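Local coordinates for protein TBC1 domain family member 22A (Homo sapiens, PDB 2QFZ) that probably acts, through the Rab-GAP TBC domain that this chain contains, as a GTPase-activating protein for Rab-family GTPases, and forms homodimers, at residues N252-M255 with R256-P259; L306-L309 with Q310-T314. One frame throughout, in Å; residues are numbered along the deposited sequence.

Contact 1: N252-M255 with R256-P259; sequences NLLM and REVP
Leu254 and Glu257 meet where the chain folds back on itself after helix 242-251. The CD2 branch of Leu254 lies 3.4 Å from Glu257 CG, the two side chains crossing at about a right angle. The backbones are tied as well: Leu254 O accepts the amide of Glu257, with Glu257 N 2.9 Å away and the N-H well aimed (156°), although the donor stands above the carbonyl plane. A weak second bond runs from Val258 N to Leu254 O, at 3.3 Å. This half is tightly packed: a type I' turn over Asn252 to Met255 brings the chain round, and Trp249, His281 and Phe288 pack against Leu254.

The more open side is that of Arg256, which is partly exposed, although Asn252 and Met255 beside it are buried. Arg256 CG sits 3.5 Å from Asn252 ND2, with amide and guanidinium planes 74° apart. Bends at chi2 (-71°) and chi3 bring the guanidinium back over the chain, and Met255 O lies over one of its faces, 3.5 Å from Arg256 CZ, without a hydrogen bond. Asp152 of helix 150-162 joins the two polar ends, its OD2 taking Asn252 ND2 in a hydrogen bond and Arg256 NE in a salt bridge. The linker thus combines backbone bonding with charge pairing, and a salt bridge to Arg248 probably offsets the cost of burying the carboxylate of Glu257.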
ATOM      1  N   ASN A 252       2.371  -3.187  -7.513  1.00 21.58           N
ATOM      2  CA  ASN A 252       2.394  -1.865  -6.893  1.00 24.05           C
ATOM      3  C   ASN A 252       1.191  -1.588  -5.971  1.00 20.47           C
ATOM      4  O   ASN A 252       1.017  -0.444  -5.518  1.00 22.31           O
ATOM      5  CB  ASN A 252       2.438  -0.774  -7.989  1.00 24.25           C
ATOM      6  CG  ASN A 252       3.747  -0.809  -8.823  1.00 27.39           C
ATOM      7  OD1 ASN A 252       3.997  -1.742  -9.601  1.00 27.22           O
ATOM      8  ND2 ASN A 252       4.568   0.228  -8.669  1.00 24.04           N
ATOM      9  N   LEU A 253       0.333  -2.603  -5.767  1.00 20.24           N
ATOM     10  CA  LEU A 253      -0.883  -2.504  -4.930  1.00 21.46           C
ATOM     11  C   LEU A 253      -1.794  -1.315  -5.321  1.00 21.90           C
ATOM     12  O   LEU A 253      -2.292  -0.591  -4.463  1.00 20.39           O
ATOM     13  CB  LEU A 253      -0.567  -2.483  -3.433  1.00 22.06           C
ATOM     14  CG  LEU A 253      -0.022  -3.814  -2.878  1.00 24.57           C
ATOM     15  CD1 LEU A 253       0.242  -3.632  -1.409  1.00 20.02           C
ATOM     16  CD2 LEU A 253      -0.963  -5.036  -3.089  1.00 20.40           C
ATOM     17  N   LEU A 254      -2.048  -1.212  -6.633  1.00 20.61           N
ATOM     18  CA  LEU A 254      -2.883  -0.182  -7.268  1.00 20.22           C
ATOM     19  C   LEU A 254      -2.359   1.223  -7.109  1.00 23.25           C
ATOM     20  O   LEU A 254      -3.021   2.163  -7.593  1.00 25.77           O
ATOM     21  CB  LEU A 254      -4.354  -0.274  -6.830  1.00 22.39           C
ATOM     22  CG  LEU A 254      -5.153  -1.392  -7.524  1.00 18.39           C
ATOM     23  CD1 LEU A 254      -6.381  -1.631  -6.737  1.00 20.98           C
ATOM     24  CD2 LEU A 254      -5.475  -1.047  -9.047  1.00 13.62           C
ATOM     25  N   MET A 255      -1.144   1.383  -6.539  1.00 20.79           N
ATOM     26  CA  MET A 255      -0.600   2.717  -6.318  1.00 19.48           C
ATOM     27  C   MET A 255      -0.275   3.466  -7.578  1.00 22.19           C
ATOM     28  O   MET A 255      -0.194   4.685  -7.540  1.00 19.65           O
ATOM     29  CB  MET A 255       0.623   2.701  -5.433  1.00 14.98           C
ATOM     30  CG  MET A 255       0.322   2.313  -4.037  1.00 17.93           C
ATOM     31  SD  MET A 255       1.745   2.457  -2.993  1.00 17.67           S
ATOM     32  CE  MET A 255       2.222   4.170  -3.253  1.00 17.30           C
ATOM     33  N   ARG A 256      -0.069   2.779  -8.702  1.00 24.08           N
ATOM     34  CA  ARG A 256       0.155   3.520  -9.967  1.00 21.87           C
ATOM     35  C   ARG A 256      -1.146   3.830 -10.666  1.00 23.14           C
ATOM     36  O   ARG A 256      -1.118   4.402 -11.727  1.00 25.78           O
ATOM     37  CB  ARG A 256       1.088   2.768 -10.938  1.00 25.19           C
ATOM     38  CG  ARG A 256       2.508   2.487 -10.412  1.00 31.30           C
ATOM     39  CD  ARG A 256       3.408   3.739 -10.310  1.00 35.86           C
ATOM     40  NE  ARG A 256       3.317   4.360  -8.975  1.00 38.14           N
ATOM     41  CZ  ARG A 256       2.987   5.629  -8.714  1.00 39.67           C
ATOM     42  NH1 ARG A 256       2.690   6.511  -9.692  1.00 41.83           N
ATOM     43  NH2 ARG A 256       2.946   6.019  -7.447  1.00 39.38           N
ATOM     44  N   GLU A 257      -2.284   3.419 -10.108  1.00 21.40           N
ATOM     45  CA  GLU A 257      -3.567   3.603 -10.790  1.00 23.59           C
ATOM     46  C   GLU A 257      -4.418   4.680 -10.129  1.00 23.68           C
ATOM     47  O   GLU A 257      -5.320   5.202 -10.759  1.00 22.82           O
ATOM     48  CB  GLU A 257      -4.375   2.308 -10.879  1.00 21.80           C
ATOM     49  CG  GLU A 257      -3.561   1.042 -11.007  1.00 25.69           C
ATOM     50  CD  GLU A 257      -2.577   1.073 -12.159  1.00 28.01           C
ATOM     51  OE1 GLU A 257      -2.888   1.696 -13.210  1.00 28.70           O
ATOM     52  OE2 GLU A 257      -1.484   0.470 -12.012  1.00 28.73           O
ATOM     53  N   VAL A 258      -4.115   5.024  -8.882  1.00 24.17           N
ATOM     54  CA  VAL A 258      -4.890   6.028  -8.141  1.00 22.93           C
ATOM     55  C   VAL A 258      -3.967   6.983  -7.396  1.00 22.30           C
ATOM     56  O   VAL A 258      -2.776   6.656  -7.130  1.00 21.59           O
ATOM     57  CB  VAL A 258      -5.845   5.387  -7.131  1.00 21.77           C
ATOM     58  CG1 VAL A 258      -6.855   4.473  -7.818  1.00 24.13           C
ATOM     59  CG2 VAL A 258      -5.040   4.652  -6.017  1.00 18.74           C
ATOM     60  N   PRO A 259      -4.477   8.189  -7.085  1.00 21.09           N
ATOM     61  CA  PRO A 259      -3.664   9.141  -6.341  1.00 22.63           C
ATOM     62  C   PRO A 259      -3.302   8.655  -4.893  1.00 21.91           C
ATOM     63  O   PRO A 259      -4.008   7.854  -4.305  1.00 19.85           O
ATOM     64  CB  PRO A 259      -4.551  10.395  -6.287  1.00 23.26           C
ATOM     65  CG  PRO A 259      -5.640  10.185  -7.260  1.00 22.95           C
ATOM     66  CD  PRO A 259      -5.784   8.752  -7.493  1.00 21.99           C
TER

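Contact 2: L306-L309 with Q310-T314; sequences LLFL and QNLPT
Phe308 and Leu312 cross at about a right angle where helix 302-309 gives way to a loop. With CG of Phe308 trans to its own backbone N (chi1 179°), the ring is carried forward along the helix toward the residues that follow it. Leu312 CD2 sits over one face as a CH-pi contact, 3.8 Å from the centroid of the Phe308 ring and displaced toward the rim, closest to the CE2 side. Pro313 approaches the same ring obliquely through its CD, 3.8 Å from Phe308 CE1.

Gln310, just past the helix, follows Leu306 by four residues, and here the side chains run at a slant to each other. Gln310 is extended beyond CG, laying its amide beside the leucine with Gln310 NE2 3.7 Å from Leu306 CD1, while the amide nitrogen reaches on to the carbonyl of Gln244. Replacing this glutamine with an alanine would probably leave Gln244 O without this donor and uncover the CD1 branch of Leu306.

Asn311 turns back over the helix end. Asn311 ND2 lies 2.6 Å from Leu307 O in a nearly straight bond (169°) that falls on a lone pair of the carbonyl and in the plane of the asparagine amide. The backbone follows suit: Gln310 N closes the last helical turn on Leu306 O at 3.1 Å, and Asn311 N reaches Phe308 O at 2.9 Å. Beyond this, Pro313 centres an inverse gamma turn.

Leu306, Leu309 and Leu312 face helix 242-251 through Gln244, Phe245 and Trp249. Helix 276-291 meets Leu309 and Leu312 through Leu289 and Phe288, and helix 293-298 supplies Ile296 against Leu309 and Glu295 against Phe308.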
ATOM      1  N   LEU A 306      -6.049  -1.276 -24.045  1.00 24.26           N
ATOM      2  CA  LEU A 306      -4.916  -1.452 -23.144  1.00 23.70           C
ATOM      3  C   LEU A 306      -4.425  -0.098 -22.528  1.00 22.64           C
ATOM      4  O   LEU A 306      -4.237  -0.025 -21.338  1.00 17.36           O
ATOM      5  CB  LEU A 306      -3.781  -2.237 -23.850  1.00 21.78           C
ATOM      6  CG  LEU A 306      -2.544  -2.575 -23.012  1.00 22.25           C
ATOM      7  CD1 LEU A 306      -2.962  -3.174 -21.641  1.00 18.56           C
ATOM      8  CD2 LEU A 306      -1.634  -3.482 -23.732  1.00 24.41           C
ATOM      9  N   LEU A 307      -4.284   0.963 -23.324  1.00 20.81           N
ATOM     10  CA  LEU A 307      -3.898   2.297 -22.800  1.00 25.01           C
ATOM     11  C   LEU A 307      -4.797   2.819 -21.714  1.00 23.45           C
ATOM     12  O   LEU A 307      -4.298   3.359 -20.750  1.00 22.89           O
ATOM     13  CB  LEU A 307      -3.811   3.370 -23.886  1.00 27.45           C
ATOM     14  CG  LEU A 307      -2.572   3.218 -24.779  1.00 33.53           C
ATOM     15  CD1 LEU A 307      -2.892   3.794 -26.168  1.00 35.55           C
ATOM     16  CD2 LEU A 307      -1.302   3.863 -24.174  1.00 33.80           C
ATOM     17  N   PHE A 308      -6.108   2.658 -21.903  1.00 22.98           N
ATOM     18  CA  PHE A 308      -7.150   3.052 -20.954  1.00 25.38           C
ATOM     19  C   PHE A 308      -7.025   2.264 -19.625  1.00 26.36           C
ATOM     20  O   PHE A 308      -7.040   2.846 -18.557  1.00 25.04           O
ATOM     21  CB  PHE A 308      -8.546   2.807 -21.588  1.00 23.93           C
ATOM     22  CG  PHE A 308      -9.690   3.161 -20.696  1.00 25.54           C
ATOM     23  CD1 PHE A 308      -9.987   4.498 -20.415  1.00 24.61           C
ATOM     24  CD2 PHE A 308     -10.499   2.170 -20.136  1.00 26.53           C
ATOM     25  CE1 PHE A 308     -11.047   4.833 -19.581  1.00 25.11           C
ATOM     26  CE2 PHE A 308     -11.558   2.508 -19.288  1.00 25.97           C
ATOM     27  CZ  PHE A 308     -11.834   3.867 -19.032  1.00 23.96           C
ATOM     28  N   LEU A 309      -6.898   0.940 -19.719  1.00 24.54           N
ATOM     29  CA  LEU A 309      -6.824   0.069 -18.535  1.00 23.93           C
ATOM     30  C   LEU A 309      -5.554   0.363 -17.711  1.00 25.26           C
ATOM     31  O   LEU A 309      -5.528   0.150 -16.490  1.00 28.19           O
ATOM     32  CB  LEU A 309      -6.839  -1.394 -18.950  1.00 22.27           C
ATOM     33  CG  LEU A 309      -8.171  -1.990 -19.436  1.00 24.95           C
ATOM     34  CD1 LEU A 309      -8.004  -3.372 -20.103  1.00 23.47           C
ATOM     35  CD2 LEU A 309      -9.130  -2.098 -18.277  1.00 26.05           C
ATOM     36  N   GLN A 310      -4.517   0.826 -18.410  1.00 23.28           N
ATOM     37  CA  GLN A 310      -3.243   1.189 -17.814  1.00 24.06           C
ATOM     38  C   GLN A 310      -3.235   2.624 -17.351  1.00 27.00           C
ATOM     39  O   GLN A 310      -2.282   3.040 -16.738  1.00 26.36           O
ATOM     40  CB  GLN A 310      -2.113   0.989 -18.825  1.00 23.80           C
ATOM     41  CG  GLN A 310      -1.737  -0.415 -19.083  1.00 24.82           C
ATOM     42  CD  GLN A 310      -0.655  -0.568 -20.151  1.00 26.07           C
ATOM     43  OE1 GLN A 310      -0.468   0.304 -21.001  1.00 26.09           O
ATOM     44  NE2 GLN A 310       0.043  -1.703 -20.123  1.00 26.76           N
ATOM     45  N   ASN A 311      -4.282   3.394 -17.676  1.00 32.40           N
ATOM     46  CA  ASN A 311      -4.328   4.834 -17.375  1.00 31.98           C
ATOM     47  C   ASN A 311      -5.729   5.262 -17.004  1.00 29.12           C
ATOM     48  O   ASN A 311      -6.274   6.190 -17.583  1.00 33.82           O
ATOM     49  CB  ASN A 311      -3.865   5.656 -18.576  1.00 34.32           C
ATOM     50  CG  ASN A 311      -2.409   5.408 -18.943  1.00 36.46           C
ATOM     51  OD1 ASN A 311      -1.502   6.046 -18.395  1.00 40.10           O
ATOM     52  ND2 ASN A 311      -2.179   4.523 -19.913  1.00 30.56           N
ATOM     53  N   LEU A 312      -6.325   4.585 -16.029  1.00 29.88           N
ATOM     54  CA  LEU A 312      -7.718   4.826 -15.698  1.00 29.77           C
ATOM     55  C   LEU A 312      -7.881   6.260 -15.150  1.00 33.13           C
ATOM     56  O   LEU A 312      -6.980   6.760 -14.469  1.00 30.62           O
ATOM     57  CB  LEU A 312      -8.252   3.762 -14.738  1.00 29.90           C
ATOM     58  CG  LEU A 312      -8.463   2.374 -15.409  1.00 30.07           C
ATOM     59  CD1 LEU A 312      -8.742   1.328 -14.368  1.00 29.07           C
ATOM     60  CD2 LEU A 312      -9.576   2.367 -16.445  1.00 28.58           C
ATOM     61  N   PRO A 313      -8.991   6.942 -15.500  1.00 31.96           N
ATOM     62  CA  PRO A 313      -9.127   8.362 -15.132  1.00 34.28           C
ATOM     63  C   PRO A 313      -9.522   8.568 -13.647  1.00 30.11           C
ATOM     64  O   PRO A 313     -10.694   8.619 -13.300  1.00 30.65           O
ATOM     65  CB  PRO A 313     -10.229   8.872 -16.102  1.00 34.87           C
ATOM     66  CG  PRO A 313     -10.617   7.692 -16.950  1.00 35.71           C
ATOM     67  CD  PRO A 313     -10.177   6.475 -16.237  1.00 32.81           C
ATOM     68  N   THR A 314      -8.519   8.645 -12.789  1.00 27.68           N
ATOM     69  CA  THR A 314      -8.732   8.699 -11.344  1.00 25.92           C
ATOM     70  C   THR A 314      -8.049   9.915 -10.687  1.00 25.42           C
ATOM     71  O   THR A 314      -8.049  10.043  -9.468  1.00 22.04           O
ATOM     72  CB  THR A 314      -8.141   7.444 -10.670  1.00 23.53           C
ATOM     73  OG1 THR A 314      -6.736   7.374 -10.963  1.00 20.49           O
ATOM     74  CG2 THR A 314      -8.847   6.211 -11.126  1.00 19.89           C
TER

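In the fold
Both contacts are local, each at the end of a helix, but they differ in depth. Contact 1 is largely buried, about 8 Å between its centre and that of the chain, whereas contact 2 is about 19 Å out and only partly buried. Helices 242-251 and 276-291 pack against both, with Trp249 and Phe288 shared. Charge pairs, one on the buried Glu257 and one on the partly exposed Arg256, mark the inner linker; the outer one relies on an aromatic-aliphatic cluster and an asparagine amide at the helix end. The two loops touch directly: Glu257 O and Thr314 OG1, 2.6 Å apart, probably form a hydrogen bond, and Thr314 O packs against Pro259 CD, joining residues 256-259 to 310-314.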